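Long-range contacts in Cj0977 (Campylobacter jejuni, PDB 3BNV), which is a virulence protein with a hot-dog fold, produced under sigma28 control but not itself part of the flagellum, whose molecular function is unknown: residues Glu24-Pro29 and Ser81-Phe86; Ala72-Val77 and Leu106-His111; Ser118-Val123 and Gln140-Asp145. All blocks are in the same frame, centred on the assembly; numbering follows the deposited sequence.

Contact 1: residues Glu24-Pro29 and Ser81-Phe86; sequences ELLTCP and SINKEF
The end of the central helix of the hot-dog fold, helix 67-82, meets the loop that follows helix 15-22 here, and Asn-83 does most of the joining. It is the first residue past the helix, with positive phi, and its side-chain amide lies against the backbone of Glu-24 to Leu-26 and grips it twice. ND2 gives a nearly straight bond to Glu-24 O at 3.0 Å; the acceptor is in the amide plane, but the donor stands above the carbonyl plane of Glu-24. In return OD1 accepts from Leu-26 N at 2.7 Å, at an N-H...O angle of 175°, and this bond falls on a lone pair of the amide oxygen. With CG anti to the backbone N (chi1 -161°), the amide reaches across to the loop, and bonding through both ends fixes which way round it sits. CB of Leu-26 lies 3.6 Å from Asn-83 OD1 and 3.9 Å from Glu-85 CA, while its CD1 touches Asn-83 O. Further along, Thr-27 brings CB to 3.7 Å from Lys-84 O. Most of the touching residues are exposed, so this is a surface contact, with Thr-27 as its buried member. Ile-42 of strand 38-43 packs on Glu-24, Leu-25 and Asn-83, and Thr-27 and Cys-28 lie on Gln-79 of helix 67-82. Cys-28 also meets Phe-66 of the second subunit, while Ser-81 and Ile-82 face strands 105-112 and 120-129.

Contact 2: residues Ala72-Val77 and Leu106-His111; sequences AAANYV and LELEAH
Leu-108 reaches from strand 105-112 to the side of helix 67-82 that carries Ala-73 and Val-77 and makes the tightest part of this contact. Its CD2 lies 3.6 Å from Ala-73 CB and 3.5 Å from Ala-74 N, so one methyl group touches both a side chain and the helix backbone. CG stands anti to the carbonyl carbon (chi1 -51°), and the branch beyond it points its methyl groups at the alanines, CD1 joining in at 4.0 Å from Ala-73 CB. One turn on, Val-77 covers the near end of the same leucine, CG1 to Leu-108 CB at 4.0 Å. It also meets Ala-110, whose CB is 3.9 Å from Val-77 CG1 and 3.6 Å from Val-77 O. No hydrogen bond crosses; the join is apolar and all five touching residues are buried. The axes of the two short segments approach to 8.5 Å at 39°, consistent with the small alanines between them. The other face of the strand is looser: Glu-107 and Glu-109 are partly exposed and His-111 is exposed, its ring meeting that of Tyr-46. This is the hot-dog arrangement, a helix wrapped by a curved antiparallel sheet. Strand 46-52 on one flank and strand 120-129 on the other bond to strand 105-112 and add Ser-49 and Val-125 against Val-77, while on the helix Ala-72, Asn-75 and Tyr-76 pack on the second subunit.

Contact 3: residues Ser118-Val123 and Gln140-Asp145; sequences SKKRDV and QVVSTD
Arg-121 and Val-141 face each other as a hydrogen-bonded antiparallel pair, each backbone N giving to the other's O at 2.8 Å. A further rung, Ser-143 N to Lys-119 O at 3.1 Å, continues the ladder, with its donor tilted 32° from the carbonyl plane. Non-hydrogen-bonded pairs flank the Arg-121/Val-141 pair, Lys-120 with Val-142 and Asp-122 with Gln-140, all four side chains on one face of the sheet. Lys-120 lays CB against Val-142 CG2 at 3.8 Å and then runs on until CE passes 3.4 Å from Gln-140 NE2. The side chains of Asp-122 and Gln-140 lie alongside and point the same way, their flat ends turned by 27°, and a weak bond runs from Gln-140 NE2 to Asp-122 OD1. These are the open ends of the hairpin formed by strands 120-129 and 132-143, two of the long antiparallel strands of the hot-dog sheet. Beyond the regular strands, Lys-119 stretches past Ser-143 O and bends at its last torsion (chi4 -64°), which brings NZ to 2.6 Å from Asp-145 OD1 in a salt bridge, NZ approaching from above the carboxylate plane. An ST turn shapes the approach to the strand: Ser-118 OG accepts from Lys-120 N at 2.9 Å. On the opposite face from Lys-120, Val-123 CG2 touches Val-141 CG2, and Val-123 is backed by Ala-78 and Ser-81 of helix 67-82. The guanidinium of Arg-121 turns away from the hairpin, and its NH2 bonds to Asn-45 OD1 and Leu-113 O.

Helix 67-82 and the antiparallel sheet around it tie the three contacts together. Contact 2 lies about 3 Å from the centre of the chain, while the centres of contacts 1 and 3 lie about 14 and 16 Å from that of contact 2 and 12 Å from each other, on the same side of the chain's centre. Contacts 1 and 2 share the helix, and their segments alternate along the sequence; contact 3 follows both. Ser-81 meets Ala-110 and Val-123, and Val-123 also meets Ala-110, so the helix end, strand 105-112 and the hairpin converge. Contacts 1 and 2 both reach the second subunit, whereas no residue of that subunit touches contact 3.

Contact 1: residues Glu24-Pro29 and Ser81-Phe86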
loop_
_atom_site.group_PDB
_atom_site.type_symbol
_atom_site.label_atom_id
_atom_site.label_comp_id
_atom_site.label_asym_id
_atom_site.label_seq_id
_atom_site.Cartn_x
_atom_site.Cartn_y
_atom_site.Cartn_z
ATOM N N GLU A 24 -11.845 16.259 -13.093
ATOM C CA GLU A 24 -12.967 15.780 -12.272
ATOM C C GLU A 24 -12.554 15.215 -10.913
ATOM O O GLU A 24 -13.376 15.112 -10.012
ATOM C CB GLU A 24 -13.759 14.691 -13.009
ATOM C CG GLU A 24 -14.848 15.188 -13.947
ATOM C CD GLU A 24 -15.118 14.202 -15.086
ATOM O OE1 GLU A 24 -15.644 13.105 -14.808
ATOM O OE2 GLU A 24 -14.802 14.522 -16.257
ATOM N N LEU A 25 -11.296 14.813 -10.776
ATOM C CA LEU A 25 -10.866 14.108 -9.579
ATOM C C LEU A 25 -10.762 15.063 -8.394
ATOM O O LEU A 25 -9.999 16.025 -8.425
ATOM C CB LEU A 25 -9.529 13.410 -9.838
ATOM C CG LEU A 25 -9.403 11.933 -9.477
ATOM C CD1 LEU A 25 -9.686 11.770 -8.036
ATOM C CD2 LEU A 25 -10.420 11.141 -10.253
ATOM N N LEU A 26 -11.541 14.794 -7.352
ATOM C CA LEU A 26 -11.508 15.601 -6.132
ATOM C C LEU A 26 -10.644 14.938 -5.065
ATOM O O LEU A 26 -10.178 15.601 -4.139
ATOM C CB LEU A 26 -12.926 15.846 -5.584
ATOM C CG LEU A 26 -13.868 16.808 -6.327
ATOM C CD1 LEU A 26 -15.320 16.667 -5.886
ATOM C CD2 LEU A 26 -13.413 18.242 -6.152
ATOM N N THR A 27 -10.433 13.634 -5.202
ATOM C CA THR A 27 -9.752 12.849 -4.177
ATOM C C THR A 27 -8.248 12.812 -4.373
ATOM O O THR A 27 -7.771 12.784 -5.489
ATOM C CB THR A 27 -10.278 11.390 -4.155
ATOM O OG1 THR A 27 -9.794 10.699 -2.993
ATOM C CG2 THR A 27 -9.825 10.654 -5.374
ATOM N N CYS A 28 -7.493 12.803 -3.288
ATOM C CA CYS A 28 -6.034 12.666 -3.377
ATOM C C CYS A 28 -5.386 13.585 -4.417
ATOM O O CYS A 28 -4.588 13.139 -5.242
ATOM C CB CYS A 28 -5.660 11.200 -3.639
ATOM S SG CYS A 28 -6.400 10.048 -2.425
ATOM N N PRO A 29 -5.696 14.884 -4.355
ATOM C CA PRO A 29 -5.241 15.780 -5.415
ATOM C C PRO A 29 -3.726 15.825 -5.513
ATOM O O PRO A 29 -3.174 16.207 -6.559
ATOM C CB PRO A 29 -5.765 17.150 -4.967
ATOM C CG PRO A 29 -6.057 16.994 -3.498
ATOM C CD PRO A 29 -6.434 15.580 -3.288
ATOM N N SER A 81 -13.292 5.950 -7.277
ATOM C CA SER A 81 -14.621 5.442 -7.602
ATOM C C SER A 81 -15.715 6.149 -6.821
ATOM O O SER A 81 -16.859 6.129 -7.220
ATOM C CB SER A 81 -14.711 3.946 -7.318
ATOM O OG SER A 81 -14.730 3.708 -5.925
ATOM N N ILE A 82 -15.359 6.739 -5.685
ATOM C CA ILE A 82 -16.290 7.508 -4.873
ATOM C C ILE A 82 -16.134 8.993 -5.166
ATOM O O ILE A 82 -17.099 9.735 -5.187
ATOM C CB ILE A 82 -15.972 7.309 -3.386
ATOM C CG1 ILE A 82 -16.105 5.831 -3.048
ATOM C CG2 ILE A 82 -16.888 8.203 -2.504
ATOM C CD1 ILE A 82 -17.311 5.208 -3.718
ATOM N N ASN A 83 -14.895 9.425 -5.367
ATOM C CA ASN A 83 -14.586 10.798 -5.771
ATOM C C ASN A 83 -15.124 11.900 -4.860
ATOM O O ASN A 83 -15.710 12.873 -5.324
ATOM C CB ASN A 83 -15.047 11.091 -7.203
ATOM C CG ASN A 83 -14.344 12.303 -7.786
ATOM O OD1 ASN A 83 -13.268 12.670 -7.329
ATOM N ND2 ASN A 83 -14.933 12.915 -8.791
ATOM N N LYS A 84 -14.917 11.753 -3.569
ATOM C CA LYS A 84 -15.270 12.800 -2.633
ATOM C C LYS A 84 -14.025 13.586 -2.259
ATOM O O LYS A 84 -12.929 13.038 -2.194
ATOM C CB LYS A 84 -15.887 12.195 -1.383
ATOM C CG LYS A 84 -17.262 11.619 -1.614
ATOM C CD LYS A 84 -18.340 12.655 -1.453
ATOM C CE LYS A 84 -19.682 12.147 -1.910
ATOM N NZ LYS A 84 -20.688 13.234 -1.750
ATOM N N GLU A 85 -14.183 14.876 -2.013
ATOM C CA GLU A 85 -13.023 15.689 -1.723
ATOM C C GLU A 85 -12.352 15.262 -0.432
ATOM O O GLU A 85 -11.143 15.279 -0.330
ATOM C CB GLU A 85 -13.384 17.163 -1.646
ATOM C CG GLU A 85 -12.181 18.040 -1.379
ATOM C CD GLU A 85 -12.498 19.487 -1.527
ATOM O OE1 GLU A 85 -11.546 20.293 -1.667
ATOM O OE2 GLU A 85 -13.709 19.812 -1.506
ATOM N N PHE A 86 -13.139 14.892 0.564
ATOM C CA PHE A 86 -12.590 14.506 1.854
ATOM C C PHE A 86 -12.931 13.057 2.191
ATOM O O PHE A 86 -14.008 12.769 2.688
ATOM C CB PHE A 86 -13.114 15.426 2.965
ATOM C CG PHE A 86 -12.943 16.892 2.689
ATOM C CD1 PHE A 86 -14.055 17.728 2.609
ATOM C CD2 PHE A 86 -11.676 17.448 2.551
ATOM C CE1 PHE A 86 -13.914 19.089 2.378
ATOM C CE2 PHE A 86 -11.519 18.795 2.317
ATOM C CZ PHE A 86 -12.639 19.627 2.226
#

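Contact 2: residues Ala72-Val77 and Leu106-His111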
loop_
_atom_site.group_PDB
_atom_site.type_symbol
_atom_site.label_atom_id
_atom_site.label_comp_id
_atom_site.label_asym_id
_atom_site.label_seq_id
_atom_site.Cartn_x
_atom_site.Cartn_y
_atom_site.Cartn_z
ATOM N N ALA A 72 -1.273 0.253 -3.062
ATOM C CA ALA A 72 -1.395 1.674 -3.266
ATOM C C ALA A 72 -2.274 1.971 -4.464
ATOM O O ALA A 72 -3.155 2.811 -4.379
ATOM C CB ALA A 72 -0.042 2.305 -3.438
ATOM N N ALA A 73 -2.044 1.300 -5.582
ATOM C CA ALA A 73 -2.832 1.580 -6.761
ATOM C C ALA A 73 -4.317 1.273 -6.467
ATOM O O ALA A 73 -5.204 2.062 -6.793
ATOM C CB ALA A 73 -2.313 0.786 -7.923
ATOM N N ALA A 74 -4.580 0.143 -5.817
ATOM C CA ALA A 74 -5.950 -0.220 -5.491
ATOM C C ALA A 74 -6.601 0.814 -4.560
ATOM O O ALA A 74 -7.780 1.169 -4.696
ATOM C CB ALA A 74 -5.976 -1.575 -4.873
ATOM N N ASN A 75 -5.817 1.288 -3.616
ATOM C CA ASN A 75 -6.243 2.290 -2.677
ATOM C C ASN A 75 -6.646 3.570 -3.433
ATOM O O ASN A 75 -7.684 4.198 -3.170
ATOM C CB ASN A 75 -5.094 2.499 -1.696
ATOM C CG ASN A 75 -5.407 3.475 -0.593
ATOM O OD1 ASN A 75 -6.418 4.199 -0.619
ATOM N ND2 ASN A 75 -4.515 3.534 0.380
ATOM N N TYR A 76 -5.849 3.941 -4.411
ATOM C CA TYR A 76 -6.129 5.142 -5.181
ATOM C C TYR A 76 -7.398 4.983 -6.038
ATOM O O TYR A 76 -8.325 5.778 -5.933
ATOM C CB TYR A 76 -4.878 5.512 -5.966
ATOM C CG TYR A 76 -4.897 6.788 -6.756
ATOM C CD1 TYR A 76 -4.251 6.860 -7.967
ATOM C CD2 TYR A 76 -5.509 7.918 -6.287
ATOM C CE1 TYR A 76 -4.233 8.027 -8.704
ATOM C CE2 TYR A 76 -5.505 9.101 -7.032
ATOM C CZ TYR A 76 -4.867 9.144 -8.236
ATOM O OH TYR A 76 -4.842 10.299 -8.988
ATOM N N VAL A 77 -7.468 3.954 -6.863
ATOM C CA VAL A 77 -8.646 3.778 -7.710
ATOM C C VAL A 77 -9.949 3.518 -6.893
ATOM O O VAL A 77 -11.033 3.924 -7.298
ATOM C CB VAL A 77 -8.433 2.731 -8.823
ATOM C CG1 VAL A 77 -8.578 1.331 -8.295
ATOM C CG2 VAL A 77 -9.421 2.922 -9.895
ATOM N N LEU A 106 -0.115 -2.825 -14.629
ATOM C CA LEU A 106 -1.295 -3.319 -13.974
ATOM C C LEU A 106 -2.500 -2.475 -14.369
ATOM O O LEU A 106 -2.440 -1.236 -14.398
ATOM C CB LEU A 106 -1.078 -3.232 -12.481
ATOM C CG LEU A 106 -2.198 -3.651 -11.544
ATOM C CD1 LEU A 106 -2.374 -5.161 -11.590
ATOM C CD2 LEU A 106 -1.808 -3.199 -10.157
ATOM N N GLU A 107 -3.595 -3.152 -14.689
ATOM C CA GLU A 107 -4.835 -2.480 -15.042
ATOM C C GLU A 107 -5.881 -2.710 -13.923
ATOM O O GLU A 107 -6.289 -3.832 -13.672
ATOM C CB GLU A 107 -5.310 -2.999 -16.395
ATOM C CG GLU A 107 -4.317 -2.732 -17.484
ATOM C CD GLU A 107 -4.764 -3.222 -18.881
ATOM O OE1 GLU A 107 -4.042 -4.119 -19.444
ATOM O OE2 GLU A 107 -5.825 -2.699 -19.392
ATOM N N LEU A 108 -6.287 -1.649 -13.232
ATOM C CA LEU A 108 -7.232 -1.794 -12.128
ATOM C C LEU A 108 -8.635 -1.271 -12.472
ATOM O O LEU A 108 -8.776 -0.267 -13.151
ATOM C CB LEU A 108 -6.695 -1.105 -10.871
ATOM C CG LEU A 108 -5.263 -1.469 -10.469
ATOM C CD1 LEU A 108 -4.187 -0.647 -11.186
ATOM C CD2 LEU A 108 -5.063 -1.339 -8.971
ATOM N N GLU A 109 -9.662 -1.974 -12.015
ATOM C CA GLU A 109 -11.026 -1.463 -12.080
ATOM C C GLU A 109 -11.634 -1.494 -10.696
ATOM O O GLU A 109 -11.432 -2.454 -9.951
ATOM C CB GLU A 109 -11.909 -2.278 -13.012
ATOM C CG GLU A 109 -11.473 -2.239 -14.422
ATOM C CD GLU A 109 -12.387 -3.032 -15.327
ATOM O OE1 GLU A 109 -11.863 -3.657 -16.285
ATOM O OE2 GLU A 109 -13.622 -3.034 -15.097
ATOM N N ALA A 110 -12.389 -0.456 -10.363
ATOM C CA ALA A 110 -13.037 -0.356 -9.050
ATOM C C ALA A 110 -14.524 -0.110 -9.193
ATOM O O ALA A 110 -14.940 0.732 -9.986
ATOM C CB ALA A 110 -12.396 0.772 -8.238
ATOM N N HIS A 111 -15.330 -0.838 -8.433
ATOM C CA HIS A 111 -16.785 -0.670 -8.473
ATOM C C HIS A 111 -17.270 -0.559 -7.050
ATOM O O HIS A 111 -16.999 -1.448 -6.229
ATOM C CB HIS A 111 -17.445 -1.865 -9.111
ATOM C CG HIS A 111 -17.025 -2.118 -10.520
ATOM N ND1 HIS A 111 -17.750 -1.665 -11.602
ATOM C CD2 HIS A 111 -15.979 -2.810 -11.027
ATOM C CE1 HIS A 111 -17.154 -2.047 -12.719
ATOM N NE2 HIS A 111 -16.086 -2.760 -12.397
#

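Contact 3: residues Ser118-Val123 and Gln140-Asp145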
loop_
_atom_site.group_PDB
_atom_site.type_symbol
_atom_site.label_atom_id
_atom_site.label_comp_id
_atom_site.label_asym_id
_atom_site.label_seq_id
_atom_site.Cartn_x
_atom_site.Cartn_y
_atom_site.Cartn_z
ATOM N N SER A 118 -25.243 6.203 3.124
ATOM C CA SER A 118 -24.126 6.173 4.042
ATOM C C SER A 118 -22.847 6.832 3.485
ATOM O O SER A 118 -22.583 6.787 2.291
ATOM C CB SER A 118 -23.876 4.721 4.495
ATOM O OG SER A 118 -22.647 4.602 5.211
ATOM N N LYS A 119 -22.070 7.456 4.364
ATOM C CA LYS A 119 -20.723 7.959 4.028
ATOM C C LYS A 119 -19.650 6.856 4.001
ATOM O O LYS A 119 -18.534 7.084 3.531
ATOM C CB LYS A 119 -20.303 9.068 5.002
ATOM C CG LYS A 119 -21.145 10.322 4.923
ATOM C CD LYS A 119 -20.786 11.248 6.058
ATOM C CE LYS A 119 -21.648 12.513 6.022
ATOM N NZ LYS A 119 -21.374 13.295 4.788
ATOM N N LYS A 120 -20.001 5.675 4.515
ATOM C CA LYS A 120 -19.128 4.506 4.481
ATOM C C LYS A 120 -19.514 3.608 3.291
ATOM O O LYS A 120 -20.664 3.149 3.184
ATOM C CB LYS A 120 -19.202 3.768 5.822
ATOM C CG LYS A 120 -18.498 2.406 5.869
ATOM C CD LYS A 120 -18.832 1.647 7.166
ATOM C CE LYS A 120 -18.224 0.240 7.131
ATOM N NZ LYS A 120 -17.824 -0.328 8.486
ATOM N N ARG A 121 -18.549 3.385 2.403
ATOM C CA ARG A 121 -18.751 2.663 1.150
ATOM C C ARG A 121 -17.780 1.500 1.002
ATOM O O ARG A 121 -16.586 1.623 1.353
ATOM C CB ARG A 121 -18.488 3.602 -0.021
ATOM C CG ARG A 121 -19.043 4.980 0.118
ATOM C CD ARG A 121 -20.552 4.983 -0.097
ATOM N NE ARG A 121 -20.926 4.162 -1.236
ATOM C CZ ARG A 121 -21.147 4.630 -2.460
ATOM N NH1 ARG A 121 -21.043 5.921 -2.720
ATOM N NH2 ARG A 121 -21.490 3.802 -3.430
ATOM N N ASP A 122 -18.281 0.390 0.450
ATOM C CA ASP A 122 -17.435 -0.780 0.125
ATOM C C ASP A 122 -17.104 -0.759 -1.365
ATOM O O ASP A 122 -17.982 -0.613 -2.197
ATOM C CB ASP A 122 -18.160 -2.095 0.496
ATOM C CG ASP A 122 -18.575 -2.144 1.971
ATOM O OD1 ASP A 122 -17.893 -1.507 2.806
ATOM O OD2 ASP A 122 -19.586 -2.815 2.309
ATOM N N VAL A 123 -15.839 -0.913 -1.699
ATOM C CA VAL A 123 -15.410 -0.849 -3.087
ATOM C C VAL A 123 -14.680 -2.121 -3.494
ATOM O O VAL A 123 -13.754 -2.565 -2.819
ATOM C CB VAL A 123 -14.489 0.358 -3.296
ATOM C CG1 VAL A 123 -13.977 0.411 -4.752
ATOM C CG2 VAL A 123 -15.213 1.642 -2.909
ATOM N N GLN A 140 -12.744 -0.271 2.132
ATOM C CA GLN A 140 -13.798 0.510 2.744
ATOM C C GLN A 140 -13.398 1.980 2.793
ATOM O O GLN A 140 -12.442 2.335 3.444
ATOM C CB GLN A 140 -14.093 -0.031 4.141
ATOM C CG GLN A 140 -14.749 -1.411 4.183
ATOM C CD GLN A 140 -15.103 -1.826 5.619
ATOM O OE1 GLN A 140 -14.253 -1.759 6.525
ATOM N NE2 GLN A 140 -16.367 -2.243 5.839
ATOM N N VAL A 141 -14.140 2.818 2.072
ATOM C CA VAL A 141 -13.888 4.253 1.995
ATOM C C VAL A 141 -14.923 5.002 2.826
ATOM O O VAL A 141 -16.083 4.707 2.754
ATOM C CB VAL A 141 -14.023 4.786 0.554
ATOM C CG1 VAL A 141 -13.612 6.249 0.501
ATOM C CG2 VAL A 141 -13.211 3.953 -0.456
ATOM N N VAL A 142 -14.495 5.970 3.625
ATOM C CA VAL A 142 -15.426 6.825 4.347
ATOM C C VAL A 142 -15.149 8.275 3.984
ATOM O O VAL A 142 -13.981 8.667 3.803
ATOM C CB VAL A 142 -15.295 6.692 5.881
ATOM C CG1 VAL A 142 -16.105 7.746 6.537
ATOM C CG2 VAL A 142 -15.755 5.318 6.361
ATOM N N SER A 143 -16.209 9.078 3.882
ATOM C CA SER A 143 -16.023 10.489 3.551
ATOM C C SER A 143 -16.604 11.423 4.596
ATOM O O SER A 143 -17.434 11.042 5.430
ATOM C CB SER A 143 -16.545 10.823 2.150
ATOM O OG SER A 143 -17.904 10.475 1.999
ATOM N N THR A 144 -16.129 12.651 4.593
ATOM C CA THR A 144 -16.690 13.608 5.508
ATOM C C THR A 144 -17.021 14.878 4.739
ATOM O O THR A 144 -16.579 15.052 3.589
ATOM C CB THR A 144 -15.751 13.841 6.706
ATOM O OG1 THR A 144 -14.422 14.104 6.233
ATOM C CG2 THR A 144 -15.703 12.591 7.580
ATOM N N ASP A 145 -17.831 15.742 5.343
ATOM C CA ASP A 145 -18.223 16.985 4.676
ATOM C C ASP A 145 -17.089 17.986 4.817
ATOM O O ASP A 145 -16.952 18.887 3.995
ATOM C CB ASP A 145 -19.549 17.551 5.218
ATOM C CG ASP A 145 -20.665 16.501 5.275
ATOM O OD1 ASP A 145 -20.470 15.476 5.967
ATOM O OD2 ASP A 145 -21.738 16.694 4.654
#